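Local coordinates for structural protein ORF131 (Acidianus two-tailed virus, PDB 3FAJ) that is a structural component of the virion of an archaeal virus and probably binds DNA, at residues G48-E60 with K72-M86. Residues are numbered along the deposited sequence; the frame is centred on the assembly and turned at random. Where two conformers were deposited one is given.
Sequences GYPEVTLKLAGEE and KEAIHAIVKMISDAM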
loop_
_atom_site.group_PDB
_atom_site.type_symbol
_atom_site.label_atom_id
_atom_site.label_comp_id
_atom_site.label_asym_id
_atom_site.label_seq_id
_atom_site.Cartn_x
_atom_site.Cartn_y
_atom_site.Cartn_z
ATOM N N GLY A 48 1.126 11.461 5.518
ATOM C CA GLY A 48 0.818 12.527 4.598
ATOM C C GLY A 48 1.147 12.078 3.193
ATOM O O GLY A 48 1.490 10.906 2.956
ATOM N N TYR A 49 1.001 13.011 2.261
ATOM C CA TYR A 49 1.363 12.775 0.877
ATOM C C TYR A 49 2.478 13.749 0.569
ATOM O O TYR A 49 2.376 14.925 0.924
ATOM C CB TYR A 49 0.175 13.004 -0.061
ATOM C CG TYR A 49 0.473 12.691 -1.511
ATOM C CD1 TYR A 49 0.414 11.374 -1.986
ATOM C CD2 TYR A 49 0.822 13.706 -2.408
ATOM C CE1 TYR A 49 0.695 11.082 -3.329
ATOM C CE2 TYR A 49 1.101 13.413 -3.756
ATOM C CZ TYR A 49 1.025 12.089 -4.198
ATOM O OH TYR A 49 1.312 11.781 -5.517
ATOM N N PRO A 50 3.534 13.280 -0.112
ATOM C CA PRO A 50 3.764 11.957 -0.709
ATOM C C PRO A 50 4.350 10.866 0.196
ATOM O O PRO A 50 4.681 9.802 -0.315
ATOM C CB PRO A 50 4.767 12.273 -1.825
ATOM C CG PRO A 50 5.599 13.344 -1.229
ATOM C CD PRO A 50 4.639 14.209 -0.419
ATOM N N GLU A 51 4.474 11.111 1.502
ATOM C CA GLU A 51 5.016 10.092 2.429
ATOM C C GLU A 51 4.428 8.702 2.195
ATOM O O GLU A 51 5.160 7.710 2.117
ATOM C CB GLU A 51 4.794 10.500 3.897
ATOM C CG GLU A 51 5.093 9.395 4.930
ATOM C CD GLU A 51 4.751 9.793 6.370
ATOM O OE1 GLU A 51 3.864 10.650 6.582
ATOM O OE2 GLU A 51 5.375 9.239 7.305
ATOM N N VAL A 52 3.109 8.638 2.051
ATOM C CA VAL A 52 2.455 7.346 1.921
ATOM C C VAL A 52 2.930 6.609 0.681
ATOM O O VAL A 52 3.259 5.417 0.777
ATOM C CB VAL A 52 0.897 7.440 1.965
ATOM C CG1 VAL A 52 0.333 8.355 0.873
ATOM C CG2 VAL A 52 0.263 6.012 1.890
ATOM N N THR A 53 2.993 7.294 -0.469
ATOM C CA THR A 53 3.377 6.583 -1.698
ATOM C C THR A 53 4.867 6.269 -1.777
ATOM O O THR A 53 5.244 5.232 -2.329
ATOM C CB THR A 53 2.913 7.304 -2.956
ATOM O OG1 THR A 53 3.289 8.674 -2.863
ATOM C CG2 THR A 53 1.380 7.167 -3.086
ATOM N N LEU A 54 5.699 7.141 -1.210
ATOM C CA LEU A 54 7.148 6.891 -1.177
ATOM C C LEU A 54 7.428 5.652 -0.317
ATOM O O LEU A 54 8.241 4.797 -0.695
ATOM C CB LEU A 54 7.884 8.104 -0.615
ATOM C CG LEU A 54 7.855 9.363 -1.501
ATOM C CD1 LEU A 54 8.311 10.580 -0.703
ATOM C CD2 LEU A 54 8.721 9.163 -2.754
ATOM N N LYS A 55 6.749 5.560 0.825
ATOM C CA LYS A 55 6.902 4.413 1.719
ATOM C C LYS A 55 6.372 3.121 1.082
ATOM O O LYS A 55 7.038 2.073 1.195
ATOM C CB LYS A 55 6.209 4.654 3.066
ATOM C CG LYS A 55 6.909 5.679 3.937
ATOM C CD LYS A 55 6.241 5.771 5.290
ATOM C CE LYS A 55 7.167 6.468 6.282
ATOM N NZ LYS A 55 6.550 6.572 7.646
ATOM N N LEU A 56 5.195 3.178 0.443
ATOM C CA LEU A 56 4.665 1.998 -0.277
ATOM C C LEU A 56 5.619 1.593 -1.387
ATOM O O LEU A 56 5.856 0.409 -1.590
ATOM C CB LEU A 56 3.285 2.276 -0.868
ATOM C CG LEU A 56 2.161 2.368 0.172
ATOM C CD1 LEU A 56 0.871 2.883 -0.502
ATOM C CD2 LEU A 56 1.927 0.986 0.903
ATOM N N ALA A 57 6.167 2.576 -2.107
ATOM C CA ALA A 57 7.102 2.294 -3.192
ATOM C C ALA A 57 8.336 1.531 -2.671
ATOM O O ALA A 57 8.864 0.640 -3.359
ATOM C CB ALA A 57 7.519 3.596 -3.887
ATOM N N GLY A 58 8.775 1.882 -1.463
ATOM C CA GLY A 58 9.906 1.204 -0.802
ATOM C C GLY A 58 9.599 -0.275 -0.583
ATOM O O GLY A 58 10.454 -1.136 -0.824
ATOM N N GLU A 59 8.319 -0.535 -0.097
ATOM C CA GLU A 59 7.965 -1.960 0.057
ATOM C C GLU A 59 7.883 -2.624 -1.310
ATOM O O GLU A 59 8.281 -3.789 -1.487
ATOM C CB GLU A 59 6.639 -2.125 0.807
ATOM C CG GLU A 59 6.649 -1.648 2.275
ATOM C CD GLU A 59 7.686 -2.335 3.147
ATOM O OE1 GLU A 59 7.900 -3.561 3.018
ATOM O OE2 GLU A 59 8.323 -1.619 3.958
ATOM N N GLU A 60 7.286 -1.997 -2.199
ATOM C CA GLU A 60 7.211 -2.521 -3.561
ATOM C C GLU A 60 8.612 -2.842 -4.104
ATOM O O GLU A 60 8.828 -3.900 -4.710
ATOM C CB GLU A 60 6.517 -1.480 -4.455
ATOM C CG GLU A 60 6.302 -1.904 -5.872
ATOM C CD GLU A 60 5.572 -0.837 -6.657
ATOM O OE1 GLU A 60 5.278 0.242 -6.079
ATOM O OE2 GLU A 60 5.344 -1.085 -7.861
ATOM N N LYS A 72 4.465 -7.144 -5.145
ATOM C CA LYS A 72 4.927 -5.956 -5.876
ATOM C C LYS A 72 3.759 -5.363 -6.647
ATOM O O LYS A 72 3.504 -4.148 -6.572
ATOM C CB LYS A 72 6.069 -6.338 -6.818
ATOM C CG LYS A 72 6.517 -5.239 -7.790
ATOM C CD LYS A 72 7.417 -5.823 -8.879
ATOM C CE LYS A 72 6.617 -6.574 -9.984
ATOM N NZ LYS A 72 7.554 -7.108 -11.036
ATOM N N GLU A 73 3.047 -6.211 -7.394
ATOM C CA GLU A 73 1.969 -5.707 -8.258
ATOM C C GLU A 73 0.795 -5.146 -7.457
ATOM O O GLU A 73 0.223 -4.109 -7.839
ATOM C CB GLU A 73 1.520 -6.797 -9.221
ATOM C CG GLU A 73 2.638 -7.135 -10.248
ATOM C CD GLU A 73 2.328 -8.343 -11.113
ATOM O OE1 GLU A 73 1.468 -9.169 -10.730
ATOM O OE2 GLU A 73 2.966 -8.466 -12.183
ATOM N N ALA A 74 0.456 -5.787 -6.333
ATOM C CA ALA A 74 -0.641 -5.271 -5.511
ATOM C C ALA A 74 -0.314 -3.892 -4.945
ATOM O O ALA A 74 -1.166 -2.984 -4.982
ATOM C CB ALA A 74 -1.044 -6.277 -4.387
ATOM N N ILE A 75 0.920 -3.732 -4.453
ATOM C CA ILE A 75 1.359 -2.425 -3.915
ATOM C C ILE A 75 1.352 -1.392 -5.048
ATOM O O ILE A 75 0.866 -0.278 -4.867
ATOM C CB ILE A 75 2.726 -2.505 -3.212
ATOM C CG1 ILE A 75 2.671 -3.486 -2.021
ATOM C CG2 ILE A 75 3.158 -1.080 -2.787
ATOM C CD1 ILE A 75 4.073 -3.908 -1.532
ATOM N N HIS A 76 1.838 -1.782 -6.233
ATOM C CA HIS A 76 1.858 -0.870 -7.369
ATOM C C HIS A 76 0.442 -0.357 -7.678
ATOM O O HIS A 76 0.251 0.843 -7.934
ATOM C CB HIS A 76 2.480 -1.565 -8.585
ATOM C CG HIS A 76 2.775 -0.642 -9.719
ATOM N ND1 HIS A 76 1.879 -0.401 -10.742
ATOM C CD2 HIS A 76 3.879 0.090 -10.003
ATOM C CE1 HIS A 76 2.417 0.443 -11.606
ATOM N NE2 HIS A 76 3.633 0.753 -11.186
ATOM N N ALA A 77 -0.543 -1.257 -7.650
ATOM C CA ALA A 77 -1.940 -0.879 -7.955
ATOM C C ALA A 77 -2.444 0.144 -6.941
ATOM O O ALA A 77 -3.093 1.129 -7.326
ATOM C CB ALA A 77 -2.867 -2.127 -8.002
ATOM N N ILE A 78 -2.132 -0.072 -5.667
ATOM C CA ILE A 78 -2.560 0.841 -4.601
ATOM C C ILE A 78 -1.883 2.215 -4.742
ATOM O O ILE A 78 -2.542 3.249 -4.613
ATOM C CB ILE A 78 -2.333 0.232 -3.209
ATOM C CG1 ILE A 78 -3.291 -0.968 -3.026
ATOM C CG2 ILE A 78 -2.575 1.290 -2.108
ATOM C CD1 ILE A 78 -2.921 -1.866 -1.803
ATOM N N VAL A 79 -0.581 2.201 -5.024
ATOM C CA VAL A 79 0.159 3.455 -5.217
ATOM C C VAL A 79 -0.494 4.279 -6.325
ATOM O O VAL A 79 -0.702 5.492 -6.167
ATOM C CB VAL A 79 1.671 3.215 -5.481
ATOM C CG1 VAL A 79 2.370 4.511 -5.961
ATOM C CG2 VAL A 79 2.341 2.652 -4.212
ATOM N N LYS A 80 -0.835 3.637 -7.439
ATOM C CA LYS A 80 -1.513 4.314 -8.550
ATOM C C LYS A 80 -2.837 4.944 -8.105
ATOM O O LYS A 80 -3.165 6.092 -8.459
ATOM C CB LYS A 80 -1.749 3.321 -9.681
ATOM C CG LYS A 80 -2.356 3.946 -10.948
ATOM C CD LYS A 80 -1.999 3.161 -12.201
ATOM C CE LYS A 80 -2.334 1.678 -12.104
ATOM N NZ LYS A 80 -2.472 1.084 -13.486
ATOM N N MET A 81 -3.610 4.183 -7.322
ATOM C CA MET A 81 -4.922 4.660 -6.877
ATOM C C MET A 81 -4.769 5.887 -5.993
ATOM O O MET A 81 -5.490 6.869 -6.157
ATOM C CB MET A 81 -5.692 3.557 -6.122
ATOM C CG MET A 81 -6.270 2.519 -7.079
ATOM S SD MET A 81 -7.131 1.242 -6.142
ATOM C CE MET A 81 -5.891 -0.017 -5.908
ATOM N N ILE A 82 -3.820 5.837 -5.061
ATOM C CA ILE A 82 -3.614 6.973 -4.151
ATOM C C ILE A 82 -3.092 8.198 -4.903
ATOM O O ILE A 82 -3.593 9.308 -4.724
ATOM C CB ILE A 82 -2.676 6.599 -2.979
ATOM C CG1 ILE A 82 -3.315 5.498 -2.118
ATOM C CG2 ILE A 82 -2.367 7.858 -2.129
ATOM C CD1 ILE A 82 -2.463 5.028 -0.976
ATOM N N SER A 83 -2.097 7.987 -5.778
ATOM C CA SER A 83 -1.538 9.063 -6.606
ATOM C C SER A 83 -2.613 9.756 -7.433
ATOM O O SER A 83 -2.658 10.985 -7.505
ATOM C CB SER A 83 -0.458 8.509 -7.543
ATOM O OG SER A 83 0.569 7.880 -6.799
ATOM N N ASP A 84 -3.470 8.951 -8.061
ATOM C CA ASP A 84 -4.531 9.461 -8.914
ATOM C C ASP A 84 -5.544 10.276 -8.118
ATOM O O ASP A 84 -5.993 11.326 -8.597
ATOM C CB ASP A 84 -5.238 8.318 -9.644
ATOM C CG ASP A 84 -4.387 7.690 -10.749
ATOM O OD1 ASP A 84 -3.315 8.240 -11.122
ATOM O OD2 ASP A 84 -4.810 6.618 -11.250
ATOM N N ALA A 85 -5.891 9.794 -6.923
ATOM C CA ALA A 85 -6.873 10.455 -6.072
ATOM C C ALA A 85 -6.310 11.776 -5.541
ATOM O O ALA A 85 -7.067 12.695 -5.255
ATOM C CB ALA A 85 -7.315 9.539 -4.918
ATOM N N MET A 86 -4.980 11.871 -5.442
ATOM C CA MET A 86 -4.336 13.089 -4.943
ATOM C C MET A 86 -4.152 14.176 -5.997
ATOM O O MET A 86 -3.828 15.321 -5.649
ATOM C CB MET A 86 -2.989 12.781 -4.277
ATOM C CG MET A 86 -3.113 12.172 -2.888
ATOM S SD MET A 86 -3.986 13.213 -1.679
ATOM C CE MET A 86 -2.923 14.644 -1.563
HETATM O O HOH W 1 -0.606 12.751 -7.369
#
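L56 enters the helix 72-86 as a knob among I75, I78, V79 and I82. Its CB presses on V79 CG2 at 3.5 Å, tighter than an ordinary carbon contact, while its CD1 lies 4.0 Å from I82 CD1. V79 is a knob in turn, among T53, L56, A57 and E60, so the two helices interlock from both sides. One branch of V79 lies against L56, and the other, CG1, meets T53 CG2 at 4.0 Å. The T53 methyl also touches I82 CG2, its hydroxyl being turned back to P50 O in its own segment. Behind this tight centre, F42 and I38 of helix 31-43 pack on V52 and L56.

At the 48-49 end the Y49 ring is sandwiched: P50 CB lies over one face, and M86 CG makes a CH-pi contact on the opposite one, 3.9 Å from the ring centroid. The Y49 OH reaches S83 O through a water, with 2.8 Å between OH and water. The other end is more polar and nearer solvent, with H76 exposed, yet E60 still fits as a knob among K72, I75, H76 and V79. Extended from CB outwards, with CG anti to the backbone N (chi1 -177°), E60 lays its aliphatic part against I75 CG2 and K72 CG. With axes 9.0 Å apart at 164°, this is an antiparallel helical hairpin with knobs-into-holes packing, within a small, largely helical fold.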